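Local coordinates for putative flagellar protein FliS (PDB 4YOK) that is of unknown function, named a flagellar protein only putatively, and joins a prealbumin-like N-terminal domain to a C-terminal domain of the E-set clan, at residues A[132-137]-A[185-190]; A[117-122]-A[162-167]; A[105-110]-A[197-202]; A[24-29]-A[146-151]. One frame throughout, in Å; residues are numbered along the deposited sequence.

Interaction 1. Residues A[132-137]-A[185-190]; sequences SRVMLL and VGVLAN
Leu-188 swings CG away from its backbone N (chi1 177°), while Arg-133 carries CG between N and the carbonyl carbon (chi1 62°) and then runs straight to NE; these torsions lay the two ends over each other on one face of an antiparallel sheet, where their pairing at a classic beta bulge has put both side chains. The strands lie 4.6 Å apart at their axes and run at 167° to each other. Methyl CD2 of Leu-188 sits over the centre of the Arg-133 guanidinium, 3.7 Å from CZ, and the SE of selenomethionine Met-135 lies at the edge of that group, in its plane. At the bulge, the O of Leu-188 takes a 2.7 Å bond from Ser-132 N and a weak one from Arg-133 N. In return Leu-188 N gives Arg-133 O an almost straight bond, and beyond it Met-135 and Gly-186 exchange a reciprocal pair. The other face is apolar: Val-134 lies beside Val-187 and Leu-136 beside Val-185, each pair pointing the same way into the core, where strands 102-111 and 115-124 cover them. The bent end of Met-135 lies against the backbone of Gly-186, with Met-135 CE 4.1 Å from Gly-186 CA.

Interaction 2. Residues A[117-122]-A[162-167]; sequences NASFMI and SVNLSA
Val-163 CG1 lies over one face of the Phe-120 ring in a CH-pi contact, 4.3 Å from the centroid and 26° off the ring normal. The ring reaches this methyl because Phe-120 sets CG between its N and carbonyl carbon (chi1 53°), which lays the ring alongside Val-163. The second methyl of the valine, CG2, meets Ile-122 CD1 at 3.6 Å, and Leu-165 CD1 approaches Phe-120 CZ obliquely at 4.1 Å. This apolar face packs on Val-134 and Leu-136 of strand 131-139. Between the two faces, backbone bonds join Ala-118 with Leu-165 and Phe-120 with Val-163, two for each hydrogen-bonded pair; the straightest, Leu-165 N to Ala-118 O, measures 176° at the hydrogen. On the polar face, Ser-166 OG donates to Asn-117 OD1 in the carbonyl plane, with 2.7 Å between the oxygens. Further along, the SE of selenomethionine Met-121 lies 3.4 Å from Ser-162 OG. One face is apolar and largely buried, the other polar and more exposed: central strand 115-124 and edge strand 161-168 form an antiparallel pair with its apolar face turned to the four-stranded sheet, a two-sheet packing consistent with the E-set clan.

Interaction 3. Residues A[105-110]-A[197-202]; sequences SNEQLS and YSPVVR
Glu-107 and Ser-198 make the closest approach, with carboxylate oxygen OE2 of Glu-107 lying 3.2 Å from Ser-198 CB. The same oxygen is 3.5 Å from CD of Pro-199, whose ring the glutamate chain crosses at about a right angle. These are contacts of a carboxylate with carbon atoms. A sharp bend at chi2 (98°) turns the acid along the serine, and Glu-107 CG also packs on Ser-198 CB at 3.7 Å. Two residues further along the strand, Leu-109 supplies the apolar part: its CD1 stands 4.2 Å from Val-201 CG2 and 4.1 Å from Ser-198 OG, so one methyl loosely touches residues on both sides of the irregular stretch 199-200. The segments stay well separated, the nearest CA atoms being 7.2 Å apart, between Glu-107 and Ser-198, which marks side-chain packing and not strand pairing.

Its hydroxyl helps to hold Ser-198. With OG between N and the carbonyl carbon (chi1 68°), it donates to Pro-199 O across 3.0 Å, from above the carbonyl plane, and it is also hydrogen-bonded to Val-185 N. The backbone of Ser-198 pairs with Val-185 as well, and its O is hydrogen-bonded to Arg-184 NE. Val-185 in turn packs against Leu-109, so the same residue backs both segments.

The contact lies between the edge strands of two sheets. Strand 102-111 borders the three-stranded sheet and pairs with 115-124, where Ala-118 and Phe-120 touch Leu-109 and Glu-107; strand 196-202, broken near Ser-198, borders the four-stranded sheet and pairs with 182-189.

Interaction 4. Residues A[24-29]-A[146-151]; sequences NLRGTG and DVNNLY
A methyl of Val-147 lies over one face of the Arg-26 guanidinium: CG2 of the valine stands 3.6 Å above the plane, offset toward the rim and 3.6 Å from Arg-26 NH1. On the opposite face Thr-28 O stands 3.1 Å above the plane, so the flat group is sandwiched between a methyl and a carbonyl oxygen. An extended chain, with CG anti to the backbone N (chi1 171°), carries the guanidinium to residues 146-148.

Asp-146 crosses this side chain at about a right angle, its carboxylate plane turned 66° from the guanidinium. OD1 of Asp-146 touches Arg-26 CD at 3.4 Å, but it lies 4.0 Å from Arg-26 NE and well out of the guanidinium plane, so the opposite charges are near without forming a salt bridge. A water completes the link, accepting from Arg-26 NH1 and donating to Asp-146 OD1, each at 2.8 Å.

Rotation of the guanidinium is further restrained from within its own loop, where Arg-26 NE donates to Thr-28 OG1 across 3.1 Å, the oxygen lying close to the guanidinium plane. That hydroxyl is also hydrogen-bonded to Asp-145, whose OD1 receives the backbone N-H groups of Val-147 and Asn-148. Thr-28 and Asn-148 lie alongside each other, their side chains running opposite ways.

This is a surface contact between the two domains. Loop 24-29 lies between strands 21-22 and 33-37, whereas 146-151 leads from strand 131-139 into 151-155; Tyr-197 of strand 196-202 touches Arg-26 and hydrogen-bonds to the backbone N of Asp-146.

How the interactions relate
Interactions 1, 2 and 3 lie within the C-terminal domain, with centres 10 to 13 Å apart. Interaction 1 belongs to its four-stranded sheet and interaction 2 to its three-stranded one; the two pack face to face, as Leu-136 CD1 meets Leu-165 CD1 at 3.5 Å. Interaction 3 joins the edges of these same sheets, and along the chain it encloses both, while interactions 1 and 2 alternate. Interaction 4 differs in kind, bringing a loop of the N-terminal domain to the C-terminal one, about 12 Å from interaction 1 between centres. Tyr-197 probably bonds to both Asn-24 and Asp-146, so strand 196-202 touches both loops of interaction 4.

Interaction 1. Residues A[132-137]-A[185-190]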
loop_
_atom_site.group_PDB
_atom_site.type_symbol
_atom_site.label_atom_id
_atom_site.label_comp_id
_atom_site.label_asym_id
_atom_site.label_seq_id
_atom_site.Cartn_x
_atom_site.Cartn_y
_atom_site.Cartn_z
ATOM N N SER A 132 -3.667 -2.858 15.229
ATOM C CA SER A 132 -3.446 -4.285 15.512
ATOM C C SER A 132 -1.928 -4.523 15.702
ATOM O O SER A 132 -1.495 -5.058 16.731
ATOM C CB SER A 132 -4.005 -5.144 14.375
ATOM O OG SER A 132 -3.648 -6.504 14.573
ATOM N N ARG A 133 -1.115 -4.042 14.736
ATOM C CA ARG A 133 0.330 -4.152 14.857
ATOM C C ARG A 133 1.037 -3.122 14.000
ATOM O O ARG A 133 0.482 -2.628 13.016
ATOM C CB ARG A 133 0.853 -5.574 14.523
ATOM C CG ARG A 133 0.600 -6.061 13.121
ATOM C CD ARG A 133 1.234 -7.425 12.942
ATOM N NE ARG A 133 1.038 -7.936 11.589
ATOM C CZ ARG A 133 0.175 -8.893 11.262
ATOM N NH1 ARG A 133 -0.573 -9.470 12.194
ATOM N NH2 ARG A 133 0.066 -9.295 10.002
ATOM N N VAL A 134 2.258 -2.799 14.418
ATOM C CA VAL A 134 3.188 -1.927 13.713
ATOM C C VAL A 134 4.388 -2.812 13.342
ATOM O O VAL A 134 4.862 -3.606 14.171
ATOM C CB VAL A 134 3.557 -0.695 14.566
ATOM C CG1 VAL A 134 4.601 0.153 13.868
ATOM C CG2 VAL A 134 2.307 0.138 14.862
HETATM N N MSE A 135 4.873 -2.677 12.115
HETATM C CA MSE A 135 5.959 -3.529 11.616
HETATM C C MSE A 135 7.132 -2.708 11.109
HETATM O O MSE A 135 6.947 -1.736 10.368
HETATM C CB MSE A 135 5.454 -4.451 10.477
HETATM C CG MSE A 135 4.307 -5.354 10.907
HETATM SE SE MSE A 135 3.534 -6.230 9.357
HETATM C CE MSE A 135 2.383 -4.667 8.797
ATOM N N LEU A 136 8.335 -3.100 11.534
ATOM C CA LEU A 136 9.612 -2.531 11.092
ATOM C C LEU A 136 10.184 -3.540 10.127
ATOM O O LEU A 136 10.295 -4.712 10.480
ATOM C CB LEU A 136 10.537 -2.258 12.291
ATOM C CG LEU A 136 10.525 -0.817 12.826
ATOM C CD1 LEU A 136 9.137 -0.359 13.236
ATOM C CD2 LEU A 136 11.554 -0.616 13.919
ATOM N N LEU A 137 10.443 -3.119 8.876
ATOM C CA LEU A 137 10.879 -4.021 7.817
ATOM C C LEU A 137 12.139 -3.581 7.119
ATOM O O LEU A 137 12.355 -2.379 6.905
ATOM C CB LEU A 137 9.761 -4.121 6.740
ATOM C CG LEU A 137 8.350 -4.457 7.227
ATOM C CD1 LEU A 137 7.290 -4.064 6.186
ATOM C CD2 LEU A 137 8.239 -5.925 7.612
ATOM N N VAL A 185 8.018 0.938 7.037
ATOM C CA VAL A 185 7.243 0.658 8.243
ATOM C C VAL A 185 5.799 0.388 7.802
ATOM O O VAL A 185 5.372 0.906 6.760
ATOM C CB VAL A 185 7.336 1.699 9.380
ATOM C CG1 VAL A 185 8.739 1.707 10.001
ATOM C CG2 VAL A 185 6.919 3.095 8.920
ATOM N N GLY A 186 5.096 -0.430 8.572
ATOM C CA GLY A 186 3.705 -0.773 8.280
ATOM C C GLY A 186 2.816 -0.643 9.497
ATOM O O GLY A 186 3.282 -0.810 10.623
ATOM N N VAL A 187 1.535 -0.313 9.278
ATOM C CA VAL A 187 0.524 -0.194 10.327
ATOM C C VAL A 187 -0.725 -0.941 9.851
ATOM O O VAL A 187 -1.300 -0.617 8.805
ATOM C CB VAL A 187 0.203 1.275 10.739
ATOM C CG1 VAL A 187 -0.959 1.327 11.739
ATOM C CG2 VAL A 187 1.443 1.971 11.320
ATOM N N LEU A 188 -1.101 -1.962 10.610
ATOM C CA LEU A 188 -2.288 -2.777 10.366
ATOM C C LEU A 188 -3.361 -2.429 11.399
ATOM O O LEU A 188 -3.095 -2.442 12.592
ATOM C CB LEU A 188 -1.929 -4.275 10.451
ATOM C CG LEU A 188 -3.092 -5.262 10.276
ATOM C CD1 LEU A 188 -3.558 -5.308 8.806
ATOM C CD2 LEU A 188 -2.684 -6.664 10.752
ATOM N N ALA A 189 -4.569 -2.135 10.925
ATOM C CA ALA A 189 -5.742 -1.821 11.738
ATOM C C ALA A 189 -6.465 -3.093 12.144
ATOM O O ALA A 189 -6.516 -4.044 11.351
ATOM C CB ALA A 189 -6.680 -0.939 10.928
ATOM N N ASN A 190 -7.076 -3.102 13.355
ATOM C CA ASN A 190 -7.962 -4.193 13.789
ATOM C C ASN A 190 -9.051 -4.389 12.740
ATOM O O ASN A 190 -9.666 -3.401 12.299
ATOM C CB ASN A 190 -8.641 -3.830 15.149
ATOM C CG ASN A 190 -7.832 -4.132 16.375
ATOM O OD1 ASN A 190 -6.683 -4.530 16.300
ATOM N ND2 ASN A 190 -8.433 -3.962 17.545
#

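Interaction 2. Residues A[117-122]-A[162-167]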
loop_
_atom_site.group_PDB
_atom_site.type_symbol
_atom_site.label_atom_id
_atom_site.label_comp_id
_atom_site.label_asym_id
_atom_site.label_seq_id
_atom_site.Cartn_x
_atom_site.Cartn_y
_atom_site.Cartn_z
ATOM N N ASN A 117 16.272 1.793 13.729
ATOM C CA ASN A 117 15.608 2.888 14.440
ATOM C C ASN A 117 14.550 3.496 13.529
ATOM O O ASN A 117 14.818 3.753 12.349
ATOM C CB ASN A 117 16.647 3.930 14.885
ATOM C CG ASN A 117 17.683 3.330 15.811
ATOM O OD1 ASN A 117 17.352 2.694 16.810
ATOM N ND2 ASN A 117 18.955 3.484 15.499
ATOM N N ALA A 118 13.337 3.664 14.056
ATOM C CA ALA A 118 12.212 4.208 13.295
ATOM C C ALA A 118 11.416 5.172 14.166
ATOM O O ALA A 118 10.928 4.796 15.239
ATOM C CB ALA A 118 11.315 3.077 12.776
ATOM N N SER A 119 11.384 6.442 13.754
ATOM C CA SER A 119 10.581 7.463 14.411
ATOM C C SER A 119 9.586 7.946 13.380
ATOM O O SER A 119 9.983 8.189 12.243
ATOM C CB SER A 119 11.461 8.609 14.913
ATOM O OG SER A 119 12.188 8.151 16.039
ATOM N N PHE A 120 8.297 8.030 13.737
ATOM C CA PHE A 120 7.253 8.459 12.799
ATOM C C PHE A 120 5.983 8.770 13.550
ATOM O O PHE A 120 5.908 8.556 14.769
ATOM C CB PHE A 120 6.991 7.402 11.683
ATOM C CG PHE A 120 6.692 6.006 12.185
ATOM C CD1 PHE A 120 7.725 5.135 12.519
ATOM C CD2 PHE A 120 5.389 5.530 12.228
ATOM C CE1 PHE A 120 7.453 3.844 12.970
ATOM C CE2 PHE A 120 5.118 4.223 12.655
ATOM C CZ PHE A 120 6.149 3.407 13.067
HETATM N N MSE A 121 5.015 9.335 12.841
HETATM C CA MSE A 121 3.708 9.670 13.384
HETATM C C MSE A 121 2.635 8.771 12.781
HETATM O O MSE A 121 2.632 8.532 11.573
HETATM C CB MSE A 121 3.378 11.140 13.071
HETATM C CG MSE A 121 4.184 12.101 13.893
HETATM SE SE MSE A 121 3.069 12.731 15.347
HETATM C CE MSE A 121 1.695 13.687 14.241
ATOM N N ILE A 122 1.733 8.287 13.623
ATOM C CA ILE A 122 0.581 7.493 13.199
ATOM C C ILE A 122 -0.626 8.351 13.476
ATOM O O ILE A 122 -0.904 8.674 14.639
ATOM C CB ILE A 122 0.473 6.100 13.871
ATOM C CG1 ILE A 122 1.685 5.212 13.518
ATOM C CG2 ILE A 122 -0.876 5.423 13.466
ATOM C CD1 ILE A 122 1.825 3.967 14.442
ATOM N N SER A 162 2.950 10.047 18.235
ATOM C CA SER A 162 4.379 9.932 17.927
ATOM C C SER A 162 4.866 8.552 18.322
ATOM O O SER A 162 4.495 8.052 19.386
ATOM C CB SER A 162 5.175 11.013 18.659
ATOM O OG SER A 162 4.777 12.292 18.208
ATOM N N VAL A 163 5.642 7.906 17.452
ATOM C CA VAL A 163 6.143 6.557 17.696
ATOM C C VAL A 163 7.681 6.570 17.587
ATOM O O VAL A 163 8.233 7.256 16.715
ATOM C CB VAL A 163 5.473 5.579 16.693
ATOM C CG1 VAL A 163 6.035 4.193 16.813
ATOM C CG2 VAL A 163 3.963 5.548 16.897
ATOM N N ASN A 164 8.357 5.871 18.518
ATOM C CA ASN A 164 9.823 5.758 18.581
ATOM C C ASN A 164 10.200 4.299 18.855
ATOM O O ASN A 164 10.034 3.823 19.972
ATOM C CB ASN A 164 10.390 6.715 19.655
ATOM C CG ASN A 164 11.885 6.877 19.608
ATOM O OD1 ASN A 164 12.495 6.880 18.534
ATOM N ND2 ASN A 164 12.506 7.097 20.765
ATOM N N LEU A 165 10.622 3.573 17.818
ATOM C CA LEU A 165 10.906 2.135 17.908
ATOM C C LEU A 165 12.338 1.794 17.533
ATOM O O LEU A 165 12.957 2.457 16.690
ATOM C CB LEU A 165 9.944 1.340 16.995
ATOM C CG LEU A 165 8.447 1.665 17.129
ATOM C CD1 LEU A 165 7.620 0.966 16.069
ATOM C CD2 LEU A 165 7.898 1.291 18.506
ATOM N N SER A 166 12.865 0.748 18.181
ATOM C CA SER A 166 14.201 0.206 17.903
ATOM C C SER A 166 14.096 -1.293 17.861
ATOM O O SER A 166 13.613 -1.899 18.817
ATOM C CB SER A 166 15.226 0.658 18.936
ATOM O OG SER A 166 15.576 2.012 18.718
ATOM N N ALA A 167 14.457 -1.878 16.734
ATOM C CA ALA A 167 14.402 -3.330 16.526
ATOM C C ALA A 167 15.819 -3.865 16.512
ATOM O O ALA A 167 16.687 -3.289 15.840
ATOM C CB ALA A 167 13.678 -3.659 15.221
#

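Interaction 3. Residues A[105-110]-A[197-202]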
loop_
_atom_site.group_PDB
_atom_site.type_symbol
_atom_site.label_atom_id
_atom_site.label_comp_id
_atom_site.label_asym_id
_atom_site.label_seq_id
_atom_site.Cartn_x
_atom_site.Cartn_y
_atom_site.Cartn_z
ATOM N N SER A 105 3.233 9.343 8.773
ATOM C CA SER A 105 3.906 10.547 8.282
ATOM C C SER A 105 5.177 10.814 9.084
ATOM O O SER A 105 5.410 10.146 10.091
ATOM C CB SER A 105 2.974 11.755 8.372
ATOM O OG SER A 105 2.690 12.074 9.721
ATOM N N ASN A 106 6.001 11.784 8.621
ATOM C CA ASN A 106 7.236 12.241 9.278
ATOM C C ASN A 106 8.203 11.079 9.588
ATOM O O ASN A 106 8.836 11.070 10.641
ATOM C CB ASN A 106 6.878 13.007 10.571
ATOM C CG ASN A 106 7.946 13.956 11.056
ATOM O OD1 ASN A 106 8.749 14.499 10.277
ATOM N ND2 ASN A 106 7.974 14.170 12.368
ATOM N N GLU A 107 8.325 10.115 8.674
ATOM C CA GLU A 107 9.168 8.928 8.908
ATOM C C GLU A 107 10.645 9.219 8.857
ATOM O O GLU A 107 11.140 9.879 7.937
ATOM C CB GLU A 107 8.883 7.808 7.895
ATOM C CG GLU A 107 7.420 7.444 7.798
ATOM C CD GLU A 107 6.712 8.111 6.634
ATOM O OE1 GLU A 107 7.128 9.222 6.239
ATOM O OE2 GLU A 107 5.724 7.533 6.131
ATOM N N GLN A 108 11.359 8.686 9.840
ATOM C CA GLN A 108 12.819 8.746 9.905
ATOM C C GLN A 108 13.298 7.332 10.200
ATOM O O GLN A 108 13.097 6.830 11.311
ATOM C CB GLN A 108 13.315 9.773 10.931
ATOM C CG GLN A 108 13.394 11.197 10.349
ATOM C CD GLN A 108 14.413 11.336 9.224
ATOM O OE1 GLN A 108 14.133 11.927 8.170
ATOM N NE2 GLN A 108 15.611 10.769 9.404
ATOM N N LEU A 109 13.807 6.654 9.161
ATOM C CA LEU A 109 14.244 5.250 9.249
ATOM C C LEU A 109 15.743 5.151 9.056
ATOM O O LEU A 109 16.290 5.736 8.126
ATOM C CB LEU A 109 13.518 4.363 8.213
ATOM C CG LEU A 109 11.989 4.582 8.058
ATOM C CD1 LEU A 109 11.419 3.643 6.998
ATOM C CD2 LEU A 109 11.235 4.376 9.407
ATOM N N SER A 110 16.409 4.394 9.925
ATOM C CA SER A 110 17.861 4.248 9.827
ATOM C C SER A 110 18.303 2.930 10.443
ATOM O O SER A 110 17.523 2.288 11.172
ATOM C CB SER A 110 18.560 5.421 10.512
ATOM O OG SER A 110 18.168 5.490 11.873
ATOM N N TYR A 197 1.515 1.495 4.616
ATOM C CA TYR A 197 2.950 1.588 4.831
ATOM C C TYR A 197 3.474 3.000 4.614
ATOM O O TYR A 197 2.787 3.879 4.090
ATOM C CB TYR A 197 3.658 0.634 3.843
ATOM C CG TYR A 197 3.354 -0.848 4.004
ATOM C CD1 TYR A 197 2.235 -1.421 3.405
ATOM C CD2 TYR A 197 4.216 -1.682 4.716
ATOM C CE1 TYR A 197 1.965 -2.782 3.538
ATOM C CE2 TYR A 197 3.949 -3.039 4.869
ATOM C CZ TYR A 197 2.817 -3.582 4.284
ATOM O OH TYR A 197 2.568 -4.912 4.402
ATOM N N SER A 198 4.722 3.202 4.989
ATOM C CA SER A 198 5.487 4.382 4.633
ATOM C C SER A 198 6.018 4.166 3.209
ATOM O O SER A 198 5.996 3.023 2.742
ATOM C CB SER A 198 6.668 4.527 5.601
ATOM O OG SER A 198 7.620 3.483 5.429
ATOM N N PRO A 199 6.571 5.175 2.507
ATOM C CA PRO A 199 7.325 4.856 1.275
ATOM C C PRO A 199 8.525 3.975 1.631
ATOM O O PRO A 199 8.961 3.952 2.798
ATOM C CB PRO A 199 7.837 6.237 0.802
ATOM C CG PRO A 199 7.009 7.236 1.531
ATOM C CD PRO A 199 6.677 6.613 2.841
ATOM N N VAL A 200 9.065 3.251 0.652
ATOM C CA VAL A 200 10.278 2.464 0.854
ATOM C C VAL A 200 11.436 3.455 0.810
ATOM O O VAL A 200 11.448 4.310 -0.081
ATOM C CB VAL A 200 10.401 1.361 -0.231
ATOM C CG1 VAL A 200 11.757 0.637 -0.173
ATOM C CG2 VAL A 200 9.251 0.380 -0.134
ATOM N N VAL A 201 12.370 3.365 1.767
ATOM C CA VAL A 201 13.554 4.224 1.883
ATOM C C VAL A 201 14.820 3.383 1.656
ATOM O O VAL A 201 15.043 2.424 2.397
ATOM C CB VAL A 201 13.568 4.923 3.290
ATOM C CG1 VAL A 201 14.833 5.764 3.491
ATOM C CG2 VAL A 201 12.319 5.793 3.480
ATOM N N ARG A 202 15.663 3.765 0.679
ATOM C CA ARG A 202 16.921 3.079 0.448
ATOM C C ARG A 202 17.953 3.556 1.493
ATOM O O ARG A 202 18.224 4.753 1.592
ATOM C CB ARG A 202 17.453 3.278 -0.994
ATOM C CG ARG A 202 18.639 2.383 -1.239
ATOM C CD ARG A 202 19.126 2.412 -2.666
ATOM N NE ARG A 202 20.304 1.569 -2.802
ATOM C CZ ARG A 202 20.922 1.327 -3.952
ATOM N NH1 ARG A 202 20.468 1.853 -5.082
ATOM N NH2 ARG A 202 21.987 0.543 -3.985
#

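Interaction 4. Residues A[24-29]-A[146-151]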
loop_
_atom_site.group_PDB
_atom_site.type_symbol
_atom_site.label_atom_id
_atom_site.label_comp_id
_atom_site.label_asym_id
_atom_site.label_seq_id
_atom_site.Cartn_x
_atom_site.Cartn_y
_atom_site.Cartn_z
ATOM N N ASN A 24 0.824 4.217 0.160
ATOM C CA ASN A 24 1.928 3.249 0.137
ATOM C C ASN A 24 1.367 1.899 0.624
ATOM O O ASN A 24 0.862 1.814 1.741
ATOM C CB ASN A 24 3.044 3.774 1.035
ATOM C CG ASN A 24 3.520 5.153 0.618
ATOM O OD1 ASN A 24 3.157 6.195 1.182
ATOM N ND2 ASN A 24 4.241 5.193 -0.447
ATOM N N LEU A 25 1.361 0.897 -0.250
ATOM C CA LEU A 25 0.721 -0.394 0.017
ATOM C C LEU A 25 1.616 -1.593 -0.251
ATOM O O LEU A 25 2.709 -1.452 -0.789
ATOM C CB LEU A 25 -0.511 -0.490 -0.925
ATOM C CG LEU A 25 -1.557 0.664 -0.810
ATOM C CD1 LEU A 25 -2.514 0.644 -1.969
ATOM C CD2 LEU A 25 -2.323 0.581 0.498
ATOM N N ARG A 26 1.096 -2.789 0.035
ATOM C CA ARG A 26 1.798 -4.015 -0.340
ATOM C C ARG A 26 1.502 -4.202 -1.817
ATOM O O ARG A 26 0.325 -4.358 -2.200
ATOM C CB ARG A 26 1.334 -5.217 0.491
ATOM C CG ARG A 26 1.933 -6.516 -0.079
ATOM C CD ARG A 26 1.778 -7.731 0.830
ATOM N NE ARG A 26 2.299 -8.906 0.110
ATOM C CZ ARG A 26 1.753 -10.116 0.106
ATOM N NH1 ARG A 26 0.678 -10.371 0.848
ATOM N NH2 ARG A 26 2.281 -11.085 -0.630
ATOM N N GLY A 27 2.546 -4.111 -2.627
ATOM C CA GLY A 27 2.405 -4.183 -4.078
ATOM C C GLY A 27 2.776 -5.514 -4.682
ATOM O O GLY A 27 3.060 -5.577 -5.873
ATOM N N THR A 28 2.797 -6.579 -3.868
ATOM C CA THR A 28 3.168 -7.935 -4.317
ATOM C C THR A 28 2.075 -8.953 -3.992
ATOM O O THR A 28 1.249 -8.694 -3.114
ATOM C CB THR A 28 4.459 -8.385 -3.610
ATOM O OG1 THR A 28 4.238 -8.367 -2.191
ATOM C CG2 THR A 28 5.700 -7.537 -4.002
ATOM N N GLY A 29 2.145 -10.126 -4.631
ATOM C CA GLY A 29 1.275 -11.271 -4.358
ATOM C C GLY A 29 -0.217 -11.032 -4.490
ATOM O O GLY A 29 -1.005 -11.754 -3.883
ATOM N N ASP A 146 4.988 -6.940 4.550
ATOM C CA ASP A 146 4.859 -7.909 5.644
ATOM C C ASP A 146 5.275 -9.350 5.247
ATOM O O ASP A 146 5.643 -10.126 6.130
ATOM C CB ASP A 146 3.436 -7.899 6.239
ATOM C CG ASP A 146 2.284 -8.094 5.273
ATOM O OD1 ASP A 146 2.538 -8.354 4.085
ATOM O OD2 ASP A 146 1.122 -7.933 5.699
ATOM N N VAL A 147 5.258 -9.680 3.930
ATOM C CA VAL A 147 5.641 -11.021 3.428
ATOM C C VAL A 147 7.025 -10.950 2.785
ATOM O O VAL A 147 7.825 -11.859 2.961
ATOM C CB VAL A 147 4.579 -11.585 2.422
ATOM C CG1 VAL A 147 5.021 -12.921 1.812
ATOM C CG2 VAL A 147 3.213 -11.730 3.080
ATOM N N ASN A 148 7.293 -9.888 2.021
ATOM C CA ASN A 148 8.528 -9.727 1.269
ATOM C C ASN A 148 9.503 -8.887 2.019
ATOM O O ASN A 148 9.461 -7.673 1.937
ATOM C CB ASN A 148 8.248 -9.112 -0.101
ATOM C CG ASN A 148 7.393 -9.986 -0.954
ATOM O OD1 ASN A 148 6.157 -9.965 -0.857
ATOM N ND2 ASN A 148 8.040 -10.830 -1.743
ATOM N N ASN A 149 10.404 -9.530 2.738
ATOM C CA ASN A 149 11.404 -8.820 3.506
ATOM C C ASN A 149 12.511 -9.774 3.938
ATOM O O ASN A 149 12.325 -10.992 3.917
ATOM C CB ASN A 149 10.729 -8.171 4.745
ATOM C CG ASN A 149 10.107 -9.182 5.687
ATOM O OD1 ASN A 149 10.827 -9.895 6.382
ATOM N ND2 ASN A 149 8.769 -9.270 5.742
ATOM N N LEU A 150 13.625 -9.203 4.385
ATOM C CA LEU A 150 14.784 -9.894 4.929
ATOM C C LEU A 150 14.735 -9.890 6.464
ATOM O O LEU A 150 15.360 -10.728 7.127
ATOM C CB LEU A 150 16.023 -9.128 4.423
ATOM C CG LEU A 150 17.339 -9.834 4.493
ATOM C CD1 LEU A 150 17.441 -10.879 3.405
ATOM C CD2 LEU A 150 18.468 -8.836 4.323
ATOM N N TYR A 151 14.025 -8.904 7.037
ATOM C CA TYR A 151 13.891 -8.730 8.482
ATOM C C TYR A 151 12.557 -8.076 8.772
ATOM O O TYR A 151 12.175 -7.128 8.075
ATOM C CB TYR A 151 15.037 -7.847 9.047
ATOM C CG TYR A 151 14.889 -7.540 10.523
ATOM C CD1 TYR A 151 15.418 -8.396 11.488
ATOM C CD2 TYR A 151 14.214 -6.400 10.958
ATOM C CE1 TYR A 151 15.261 -8.140 12.848
ATOM C CE2 TYR A 151 14.062 -6.123 12.324
ATOM C CZ TYR A 151 14.573 -7.008 13.263
ATOM O OH TYR A 151 14.442 -6.770 14.613
HETATM O O HOH W 1 -0.064 -9.156 3.282
#